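Local coordinates for diaminopimelate decarboxylase (Helicobacter pylori, PDB 2QGH), which probably catalyses the PLP-dependent decarboxylation of meso-diaminopimelate to L-lysine, the last step of bacterial lysine biosynthesis, at residues Y63-N68 against I89-R94; Q45-Y50 against L80-D85; Y38-I43 against L74-H79. One frame throughout, in Å; residues are numbered along the deposited sequence.

The three contacts lie round the first two strands of the parallel barrel, and step outward from the cofactor. Interaction 1 is at the PLP itself. Interaction 2 reaches PLP only through Asp85, which joins it to interaction 1 by two polar links: a salt bridge of 3.1 Å from Lys66 NZ to Asp85 OD2, and a probable strand bond of 2.8 Å from Asp85 N to Tyr63 O. Interaction 3 lies farther out, with the side chain of Leu77 about 12 Å from PLP. Leu77 ties the outer two contacts together, its CD2 lying 3.8 Å from Phe47 CG, while its CD1 sits 3.4 Å from Tyr63 CD2 of interaction 1.

Interaction 1. Residues Y63-N68 against I89-R94; sequences YALKAN and IGEIQR. With PLP (pyridoxal-5'-phosphate), chain B.
The carboxylate of Glu91 presents one flat face to Leu65, whose CB sits almost straight above it, 3.8 Å from Glu91 CD. Lys66 N leans over the same face, 3.3 Å from Glu91 OE2, but at an angle too poor for a hydrogen bond. The ring of Tyr63 is the second flat group: Leu65 N lies over one face, offset toward the rim, and the O of Asn68 meets the ring edge in plane. The third is the PLP pyridine ring, where Ala64 CB and Lys66 CD come over one and the same side, Lys66 CD standing 3.8 Å from C4.

These pieces belong to the catalytic end of a (beta/alpha)8 barrel of the alanine racemase type: residues 63-68 run off the first strand into the loop that carries the PLP-pocket lysine, and 89-94 begin the helix after the second strand. Tyr63 OH donates to Asn68 O over 2.6 Å, on a carbonyl lone pair, a bond that closes the loop from Tyr63 to Asn68.

Leu65 and Glu91 run antiparallel alongside one another, with Leu65 CD2 pressed to 3.1 Å from the backbone O of Glu91. The chain of Glu91 is extended beyond CG, which carries its carboxylate out to the loop. Lys66 is bent at chi3 and chi4 (63° and 62°), folding its amine back toward its own backbone; NZ also makes a salt bridge with Asp85. Farther along the helix, Arg94 turns its guanidinium to Glu418 of the second subunit. Glu91 OE1 accepts from Val87 N and also from one water, which in turn accepts from Lys66 NZ, at a modelled length too short to be taken literally, and from Lys66 N at 3.1 Å.

Interaction 2. Residues Q45-Y50 against L80-D85; sequences QAFLNY and LESGAD. With PLP (pyridoxal-5'-phosphate), chain B.
The ring of Phe47 reaches across from helix 40-52 to the turn that leads into the second barrel strand, and the far end of the ring is met by both Leu80 and Ser82. With CG anti to the backbone N (chi1 175°), the ring extends toward that turn. Phe47 and Leu80 point opposite ways as they pass: Phe47 CE2 lies 3.5 Å from Leu80 CB, and the O of Leu80 meets the ring edge near its plane, 3.3 Å from the same CE2. Ser82 comes in obliquely beside it, over CZ and CE1, its CB 3.4 Å from Phe47 CZ. The next residue, Leu48, touches Leu80 CD1 with its own CD1 at 4.2 Å.

The turn is a Schellman motif closing helix 71-79, with Glu81 at the positive-phi C-prime position. At the far end of 80-85, Asp85 OD2 stands 3.2 Å from PLP N1, above the plane of the pyridine ring, and also pairs with Lys66 NZ.

Ser82 OG donates to Gly83 O at 2.9 Å, on a lone pair in the carbonyl plane. Its proton is therefore spent on the backbone, and the oxygen it turns obliquely to Phe47 CE1, at 3.4 Å, is consistent with a weakly polar contact on a mainly apolar interface.

Interaction 3. Residues Y38-I43 against L74-H79; sequences YDFDKI and LSLLAH
Helix-to-helix packing on the outside of the (beta/alpha)8 barrel brings Phe40 and Ile43, on the first turn of helix 40-52, against Leu76 and Leu77 of the helix that follows the first barrel strand. The side chains that meet are all apolar, and the contact centres on one methyl group. Leu76 CD2 wedges between Phe40 and Ile43, one turn apart on the opposing helix: it lies 3.7 Å from Phe40 CD2 and 4.1 Å from Ile43 CG2. It also rests 3.7 Å from the backbone O of Phe40, so the methyl fills the notch between two side chains and touches the main chain at its floor. The approach to the phenyl ring is oblique.

Leu76 swings its CG roughly opposite the backbone N (chi1 160°), which sends the branch out toward helix 40-52. Ile43 uses its CG2 branch for both leucines. Against Leu76 it runs at a slant, whereas it meets Leu77 nearly at a right angle, with Leu77 CD2 4.1 Å from Ile43 CG2.

Phe40 starts the helix directly after the strand ending at Asp39, and Asp39 is its N-cap. The capping bond from Asp41 N to Asp39 OD1 is weak, 3.3 Å with an N-H...O angle of 130°; it lies where strand gives way to helix, and Phe40 is the first helical residue.

Tyr38, on the same strand, hydrogen-bonds through its OH to Glu394 in the mixed sheet. Residues 38-43 thus pass from the second domain to the barrel: strand 35-39 lies between strands 289-299 and 393-397, Phe40 also packs on Ile405 of strand 402-406, and behind helix 71-79 Leu77 rests on Tyr63 of strand 59-64.

Interaction 1. Residues Y63-N68 against I89-R94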
loop_
_atom_site.group_PDB
_atom_site.type_symbol
_atom_site.label_atom_id
_atom_site.label_comp_id
_atom_site.label_asym_id
_atom_site.label_seq_id
_atom_site.Cartn_x
_atom_site.Cartn_y
_atom_site.Cartn_z
ATOM N N TYR A 63 -14.011 2.378 18.670
ATOM C CA TYR A 63 -13.821 2.435 17.232
ATOM C C TYR A 63 -12.369 2.123 16.836
ATOM O O TYR A 63 -11.429 2.749 17.321
ATOM C CB TYR A 63 -14.225 3.820 16.723
ATOM C CG TYR A 63 -13.886 4.042 15.279
ATOM C CD1 TYR A 63 -14.455 3.247 14.283
ATOM C CD2 TYR A 63 -12.959 5.008 14.905
ATOM C CE1 TYR A 63 -14.106 3.402 12.959
ATOM C CE2 TYR A 63 -12.598 5.172 13.578
ATOM C CZ TYR A 63 -13.173 4.364 12.611
ATOM O OH TYR A 63 -12.807 4.501 11.298
ATOM N N ALA A 64 -12.188 1.135 15.968
ATOM C CA ALA A 64 -10.852 0.759 15.522
ATOM C C ALA A 64 -10.380 1.762 14.465
ATOM O O ALA A 64 -10.806 1.705 13.308
ATOM C CB ALA A 64 -10.879 -0.652 14.951
ATOM N N LEU A 65 -9.505 2.678 14.878
ATOM C CA LEU A 65 -8.983 3.727 13.998
ATOM C C LEU A 65 -8.368 3.238 12.693
ATOM O O LEU A 65 -8.497 3.890 11.658
ATOM C CB LEU A 65 -7.976 4.606 14.755
ATOM C CG LEU A 65 -8.568 5.741 15.609
ATOM C CD1 LEU A 65 -9.550 5.176 16.622
ATOM C CD2 LEU A 65 -7.448 6.507 16.315
ATOM N N LYS A 66 -7.702 2.093 12.744
ATOM C CA LYS A 66 -7.097 1.517 11.552
ATOM C C LYS A 66 -8.072 1.542 10.373
ATOM O O LYS A 66 -7.653 1.653 9.225
ATOM C CB LYS A 66 -6.672 0.080 11.839
ATOM C CG LYS A 66 -7.813 -0.810 12.315
ATOM C CD LYS A 66 -7.313 -2.178 12.720
ATOM C CE LYS A 66 -6.362 -2.076 13.908
ATOM N NZ LYS A 66 -7.038 -1.514 15.110
ATOM N N ALA A 67 -9.373 1.441 10.643
ATOM C CA ALA A 67 -10.363 1.467 9.562
ATOM C C ALA A 67 -10.312 2.810 8.839
ATOM O O ALA A 67 -10.224 2.868 7.610
ATOM C CB ALA A 67 -11.763 1.224 10.112
ATOM N N ASN A 68 -10.367 3.887 9.619
ATOM C CA ASN A 68 -10.314 5.246 9.096
ATOM C C ASN A 68 -10.052 6.167 10.281
ATOM O O ASN A 68 -10.864 6.248 11.196
ATOM C CB ASN A 68 -11.634 5.629 8.425
ATOM C CG ASN A 68 -11.487 6.832 7.514
ATOM O OD1 ASN A 68 -10.860 7.818 7.882
ATOM N ND2 ASN A 68 -12.064 6.755 6.324
ATOM N N ILE A 89 1.102 4.800 18.743
ATOM C CA ILE A 89 1.067 6.077 19.441
ATOM C C ILE A 89 0.428 7.088 18.503
ATOM O O ILE A 89 -0.291 7.985 18.939
ATOM C CB ILE A 89 2.489 6.555 19.865
ATOM C CG1 ILE A 89 2.395 7.929 20.539
ATOM C CG2 ILE A 89 3.418 6.606 18.666
ATOM C CD1 ILE A 89 1.462 7.962 21.755
ATOM N N GLY A 90 0.674 6.926 17.206
ATOM C CA GLY A 90 0.090 7.829 16.224
ATOM C C GLY A 90 -1.434 7.827 16.281
ATOM O O GLY A 90 -2.068 8.882 16.187
ATOM N N GLU A 91 -2.034 6.650 16.437
ATOM C CA GLU A 91 -3.488 6.566 16.514
ATOM C C GLU A 91 -4.007 7.097 17.852
ATOM O O GLU A 91 -5.085 7.689 17.920
ATOM C CB GLU A 91 -3.967 5.118 16.307
ATOM C CG GLU A 91 -3.687 4.556 14.933
ATOM C CD GLU A 91 -4.395 3.228 14.680
ATOM O OE1 GLU A 91 -4.754 2.552 15.665
ATOM O OE2 GLU A 91 -4.580 2.853 13.502
ATOM N N ILE A 92 -3.249 6.874 18.920
ATOM C CA ILE A 92 -3.648 7.358 20.225
ATOM C C ILE A 92 -3.647 8.888 20.184
ATOM O O ILE A 92 -4.585 9.537 20.671
ATOM C CB ILE A 92 -2.685 6.860 21.331
ATOM C CG1 ILE A 92 -2.742 5.334 21.418
ATOM C CG2 ILE A 92 -3.050 7.484 22.672
ATOM C CD1 ILE A 92 -1.907 4.751 22.536
ATOM N N GLN A 93 -2.604 9.464 19.587
ATOM C CA GLN A 93 -2.518 10.913 19.494
ATOM C C GLN A 93 -3.658 11.477 18.666
ATOM O O GLN A 93 -4.227 12.502 19.028
ATOM C CB GLN A 93 -1.162 11.354 18.923
ATOM C CG GLN A 93 0.016 11.012 19.842
ATOM C CD GLN A 93 1.284 11.795 19.516
ATOM O OE1 GLN A 93 2.327 11.612 20.163
ATOM N NE2 GLN A 93 1.200 12.683 18.527
ATOM N N ARG A 94 -3.994 10.815 17.558
ATOM C CA ARG A 94 -5.104 11.269 16.712
ATOM C C ARG A 94 -6.397 11.299 17.528
ATOM O O ARG A 94 -7.103 12.306 17.555
ATOM C CB ARG A 94 -5.324 10.325 15.532
ATOM C CG ARG A 94 -4.321 10.421 14.392
ATOM C CD ARG A 94 -4.663 9.370 13.348
ATOM N NE ARG A 94 -4.071 9.629 12.038
ATOM C CZ ARG A 94 -4.529 10.521 11.166
ATOM N NH1 ARG A 94 -5.593 11.247 11.458
ATOM N NH2 ARG A 94 -3.921 10.684 9.996
HETATM N N1 PLP B . -9.720 -4.834 16.991
HETATM C C2 PLP B . -8.487 -5.443 16.678
HETATM C C2A PLP B . -7.555 -5.850 17.751
HETATM C C3 PLP B . -8.153 -5.628 15.277
HETATM O O3 PLP B . -6.951 -6.202 14.911
HETATM C C4 PLP B . -9.037 -5.225 14.278
HETATM C C4A PLP B . -8.706 -5.709 12.910
HETATM C C5 PLP B . -10.255 -4.608 14.598
HETATM C C6 PLP B . -10.616 -4.435 15.989
HETATM C C5A PLP B . -11.156 -3.923 13.663
HETATM O O4P PLP B . -11.959 -4.883 13.017
HETATM P P PLP B . -12.943 -4.503 12.002
HETATM O O1P PLP B . -12.639 -3.303 11.053
HETATM O O2P PLP B . -14.249 -4.205 12.862
HETATM O O3P PLP B . -13.114 -5.774 11.084
HETATM O O HOH W 1 -6.663 0.971 15.405
#

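Interaction 2. Residues Q45-Y50 against L80-D85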
loop_
_atom_site.group_PDB
_atom_site.type_symbol
_atom_site.label_atom_id
_atom_site.label_comp_id
_atom_site.label_asym_id
_atom_site.label_seq_id
_atom_site.Cartn_x
_atom_site.Cartn_y
_atom_site.Cartn_z
ATOM N N GLN A 45 -25.015 6.808 12.648
ATOM C CA GLN A 45 -26.068 5.815 12.833
ATOM C C GLN A 45 -25.477 4.431 13.104
ATOM O O GLN A 45 -25.982 3.693 13.951
ATOM C CB GLN A 45 -26.980 5.783 11.600
ATOM C CG GLN A 45 -28.212 4.883 11.719
ATOM C CD GLN A 45 -29.114 5.246 12.901
ATOM O OE1 GLN A 45 -29.142 4.547 13.926
ATOM N NE2 GLN A 45 -29.849 6.344 12.763
ATOM N N ALA A 46 -24.405 4.084 12.396
ATOM C CA ALA A 46 -23.753 2.789 12.578
ATOM C C ALA A 46 -23.175 2.697 13.983
ATOM O O ALA A 46 -23.186 1.635 14.606
ATOM C CB ALA A 46 -22.644 2.608 11.548
ATOM N N PHE A 47 -22.659 3.815 14.480
ATOM C CA PHE A 47 -22.092 3.832 15.819
ATOM C C PHE A 47 -23.206 3.710 16.850
ATOM O O PHE A 47 -23.094 2.949 17.808
ATOM C CB PHE A 47 -21.322 5.127 16.072
ATOM C CG PHE A 47 -20.818 5.246 17.475
ATOM C CD1 PHE A 47 -19.755 4.465 17.911
ATOM C CD2 PHE A 47 -21.452 6.091 18.385
ATOM C CE1 PHE A 47 -19.327 4.516 19.233
ATOM C CE2 PHE A 47 -21.035 6.153 19.712
ATOM C CZ PHE A 47 -19.969 5.363 20.140
ATOM N N LEU A 48 -24.274 4.474 16.646
ATOM C CA LEU A 48 -25.421 4.446 17.546
ATOM C C LEU A 48 -26.066 3.063 17.616
ATOM O O LEU A 48 -26.707 2.730 18.603
ATOM C CB LEU A 48 -26.455 5.482 17.103
ATOM C CG LEU A 48 -26.537 6.779 17.916
ATOM C CD1 LEU A 48 -25.169 7.171 18.446
ATOM C CD2 LEU A 48 -27.132 7.875 17.047
ATOM N N ASN A 49 -25.899 2.256 16.576
ATOM C CA ASN A 49 -26.473 0.917 16.589
ATOM C C ASN A 49 -25.683 -0.002 17.527
ATOM O O ASN A 49 -26.261 -0.852 18.198
ATOM C CB ASN A 49 -26.511 0.335 15.174
ATOM C CG ASN A 49 -27.456 1.097 14.264
ATOM O OD1 ASN A 49 -28.492 1.595 14.708
ATOM N ND2 ASN A 49 -27.112 1.181 12.983
ATOM N N TYR A 50 -24.364 0.173 17.572
ATOM C CA TYR A 50 -23.523 -0.628 18.455
ATOM C C TYR A 50 -23.755 -0.181 19.891
ATOM O O TYR A 50 -23.775 -0.992 20.814
ATOM C CB TYR A 50 -22.044 -0.440 18.106
ATOM C CG TYR A 50 -21.493 -1.459 17.139
ATOM C CD1 TYR A 50 -20.962 -2.668 17.593
ATOM C CD2 TYR A 50 -21.513 -1.222 15.764
ATOM C CE1 TYR A 50 -20.464 -3.616 16.701
ATOM C CE2 TYR A 50 -21.021 -2.156 14.867
ATOM C CZ TYR A 50 -20.497 -3.348 15.338
ATOM O OH TYR A 50 -19.990 -4.256 14.439
ATOM N N LEU A 80 -20.124 11.599 20.214
ATOM C CA LEU A 80 -21.061 10.536 20.533
ATOM C C LEU A 80 -20.480 9.722 21.679
ATOM O O LEU A 80 -20.938 8.620 21.972
ATOM C CB LEU A 80 -21.279 9.642 19.312
ATOM C CG LEU A 80 -21.804 10.362 18.060
ATOM C CD1 LEU A 80 -21.942 9.382 16.915
ATOM C CD2 LEU A 80 -23.142 11.002 18.357
ATOM N N GLU A 81 -19.462 10.288 22.318
ATOM C CA GLU A 81 -18.778 9.663 23.446
ATOM C C GLU A 81 -18.202 8.306 23.107
ATOM O O GLU A 81 -18.208 7.390 23.925
ATOM C CB GLU A 81 -19.717 9.534 24.646
ATOM C CG GLU A 81 -20.120 10.856 25.268
ATOM C CD GLU A 81 -20.653 10.672 26.672
ATOM O OE1 GLU A 81 -21.595 9.862 26.843
ATOM O OE2 GLU A 81 -20.129 11.332 27.601
ATOM N N SER A 82 -17.687 8.187 21.894
ATOM C CA SER A 82 -17.100 6.941 21.444
ATOM C C SER A 82 -15.731 6.705 22.060
ATOM O O SER A 82 -15.085 7.633 22.545
ATOM C CB SER A 82 -16.960 6.942 19.926
ATOM O OG SER A 82 -16.238 5.804 19.505
ATOM N N GLY A 83 -15.308 5.447 22.038
ATOM C CA GLY A 83 -14.007 5.085 22.555
ATOM C C GLY A 83 -13.103 4.915 21.356
ATOM O O GLY A 83 -13.501 5.237 20.240
ATOM N N ALA A 84 -11.896 4.408 21.567
ATOM C CA ALA A 84 -10.972 4.212 20.455
ATOM C C ALA A 84 -10.055 3.014 20.641
ATOM O O ALA A 84 -9.447 2.847 21.692
ATOM C CB ALA A 84 -10.134 5.472 20.247
ATOM N N ASP A 85 -9.983 2.165 19.625
ATOM C CA ASP A 85 -9.088 1.011 19.664
ATOM C C ASP A 85 -7.908 1.443 18.803
ATOM O O ASP A 85 -8.045 1.630 17.595
ATOM C CB ASP A 85 -9.759 -0.226 19.074
ATOM C CG ASP A 85 -8.762 -1.300 18.682
ATOM O OD1 ASP A 85 -7.867 -1.620 19.496
ATOM O OD2 ASP A 85 -8.880 -1.831 17.554
HETATM N N1 PLP B . -9.720 -4.834 16.991
HETATM C C2 PLP B . -8.487 -5.443 16.678
HETATM C C2A PLP B . -7.555 -5.850 17.751
HETATM C C3 PLP B . -8.153 -5.628 15.277
HETATM O O3 PLP B . -6.951 -6.202 14.911
HETATM C C4 PLP B . -9.037 -5.225 14.278
HETATM C C4A PLP B . -8.706 -5.709 12.910
HETATM C C5 PLP B . -10.255 -4.608 14.598
HETATM C C6 PLP B . -10.616 -4.435 15.989
HETATM C C5A PLP B . -11.156 -3.923 13.663
HETATM O O4P PLP B . -11.959 -4.883 13.017
HETATM P P PLP B . -12.943 -4.503 12.002
HETATM O O1P PLP B . -12.639 -3.303 11.053
HETATM O O2P PLP B . -14.249 -4.205 12.862
HETATM O O3P PLP B . -13.114 -5.774 11.084
#

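Interaction 3. Residues Y38-I43 against L74-H79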
loop_
_atom_site.group_PDB
_atom_site.type_symbol
_atom_site.label_atom_id
_atom_site.label_comp_id
_atom_site.label_asym_id
_atom_site.label_seq_id
_atom_site.Cartn_x
_atom_site.Cartn_y
_atom_site.Cartn_z
ATOM N N TYR A 38 -17.571 11.194 2.251
ATOM C CA TYR A 38 -18.181 10.494 3.379
ATOM C C TYR A 38 -19.526 11.044 3.832
ATOM O O TYR A 38 -19.651 12.237 4.118
ATOM C CB TYR A 38 -17.247 10.513 4.593
ATOM C CG TYR A 38 -15.885 9.907 4.352
ATOM C CD1 TYR A 38 -14.854 10.653 3.779
ATOM C CD2 TYR A 38 -15.635 8.574 4.676
ATOM C CE1 TYR A 38 -13.608 10.080 3.537
ATOM C CE2 TYR A 38 -14.404 7.996 4.434
ATOM C CZ TYR A 38 -13.392 8.749 3.865
ATOM O OH TYR A 38 -12.179 8.151 3.619
ATOM N N ASP A 39 -20.524 10.166 3.899
ATOM C CA ASP A 39 -21.853 10.544 4.382
ATOM C C ASP A 39 -21.731 10.316 5.882
ATOM O O ASP A 39 -21.821 9.185 6.351
ATOM C CB ASP A 39 -22.933 9.616 3.826
ATOM C CG ASP A 39 -24.339 10.095 4.164
ATOM O OD1 ASP A 39 -24.530 10.724 5.231
ATOM O OD2 ASP A 39 -25.260 9.835 3.363
ATOM N N PHE A 40 -21.513 11.388 6.630
ATOM C CA PHE A 40 -21.331 11.280 8.064
ATOM C C PHE A 40 -22.504 10.688 8.854
ATOM O O PHE A 40 -22.288 10.032 9.883
ATOM C CB PHE A 40 -20.915 12.647 8.616
ATOM C CG PHE A 40 -19.412 12.856 8.658
ATOM C CD1 PHE A 40 -18.564 12.143 7.815
ATOM C CD2 PHE A 40 -18.847 13.787 9.528
ATOM C CE1 PHE A 40 -17.181 12.351 7.834
ATOM C CE2 PHE A 40 -17.459 14.003 9.553
ATOM C CZ PHE A 40 -16.633 13.281 8.701
ATOM N N ASP A 41 -23.733 10.897 8.382
ATOM C CA ASP A 41 -24.904 10.354 9.070
ATOM C C ASP A 41 -24.797 8.849 9.220
ATOM O O ASP A 41 -25.153 8.285 10.260
ATOM C CB ASP A 41 -26.198 10.667 8.310
ATOM C CG ASP A 41 -26.667 12.091 8.512
ATOM O OD1 ASP A 41 -26.339 12.688 9.561
ATOM O OD2 ASP A 41 -27.382 12.604 7.625
ATOM N N LYS A 42 -24.325 8.190 8.170
ATOM C CA LYS A 42 -24.182 6.751 8.206
ATOM C C LYS A 42 -23.175 6.320 9.265
ATOM O O LYS A 42 -23.283 5.228 9.822
ATOM C CB LYS A 42 -23.767 6.240 6.830
ATOM C CG LYS A 42 -24.819 6.491 5.762
ATOM C CD LYS A 42 -24.379 5.922 4.432
ATOM C CE LYS A 42 -25.379 6.223 3.346
ATOM N NZ LYS A 42 -24.977 5.557 2.076
ATOM N N ILE A 43 -22.199 7.180 9.547
ATOM C CA ILE A 43 -21.183 6.879 10.552
ATOM C C ILE A 43 -21.799 7.020 11.940
ATOM O O ILE A 43 -21.554 6.203 12.827
ATOM C CB ILE A 43 -19.976 7.836 10.442
ATOM C CG1 ILE A 43 -19.279 7.644 9.095
ATOM C CG2 ILE A 43 -19.007 7.580 11.577
ATOM C CD1 ILE A 43 -18.126 8.590 8.844
ATOM N N LEU A 74 -13.231 11.094 13.530
ATOM C CA LEU A 74 -12.946 10.730 14.912
ATOM C C LEU A 74 -13.626 11.734 15.848
ATOM O O LEU A 74 -14.093 11.378 16.932
ATOM C CB LEU A 74 -11.434 10.716 15.179
ATOM C CG LEU A 74 -10.576 9.628 14.512
ATOM C CD1 LEU A 74 -9.131 9.795 14.934
ATOM C CD2 LEU A 74 -11.066 8.255 14.911
ATOM N N SER A 75 -13.684 12.991 15.421
ATOM C CA SER A 75 -14.312 14.034 16.222
ATOM C C SER A 75 -15.819 13.790 16.308
ATOM O O SER A 75 -16.436 13.986 17.352
ATOM C CB SER A 75 -14.044 15.402 15.601
ATOM O OG SER A 75 -14.521 16.434 16.441
ATOM N N LEU A 76 -16.409 13.378 15.195
ATOM C CA LEU A 76 -17.830 13.079 15.161
ATOM C C LEU A 76 -18.093 11.931 16.136
ATOM O O LEU A 76 -19.053 11.956 16.909
ATOM C CB LEU A 76 -18.254 12.671 13.748
ATOM C CG LEU A 76 -19.568 11.881 13.661
ATOM C CD1 LEU A 76 -20.722 12.709 14.234
ATOM C CD2 LEU A 76 -19.847 11.509 12.219
ATOM N N LEU A 77 -17.234 10.920 16.111
ATOM C CA LEU A 77 -17.423 9.793 17.009
ATOM C C LEU A 77 -17.229 10.211 18.455
ATOM O O LEU A 77 -17.899 9.701 19.344
ATOM C CB LEU A 77 -16.468 8.664 16.641
ATOM C CG LEU A 77 -16.840 7.956 15.333
ATOM C CD1 LEU A 77 -15.661 7.138 14.826
ATOM C CD2 LEU A 77 -18.062 7.073 15.561
ATOM N N ALA A 78 -16.327 11.158 18.690
ATOM C CA ALA A 78 -16.066 11.628 20.044
ATOM C C ALA A 78 -17.281 12.336 20.641
ATOM O O ALA A 78 -17.565 12.205 21.831
ATOM C CB ALA A 78 -14.870 12.565 20.045
ATOM N N HIS A 79 -17.995 13.090 19.810
ATOM C CA HIS A 79 -19.169 13.818 20.270
ATOM C C HIS A 79 -20.248 12.832 20.695
ATOM O O HIS A 79 -21.162 13.179 21.445
ATOM C CB HIS A 79 -19.690 14.742 19.163
ATOM C CG HIS A 79 -20.835 15.611 19.589
ATOM N ND1 HIS A 79 -22.151 15.300 19.316
ATOM C CD2 HIS A 79 -20.862 16.760 20.307
ATOM C CE1 HIS A 79 -22.938 16.218 19.847
ATOM N NE2 HIS A 79 -22.181 17.115 20.454
#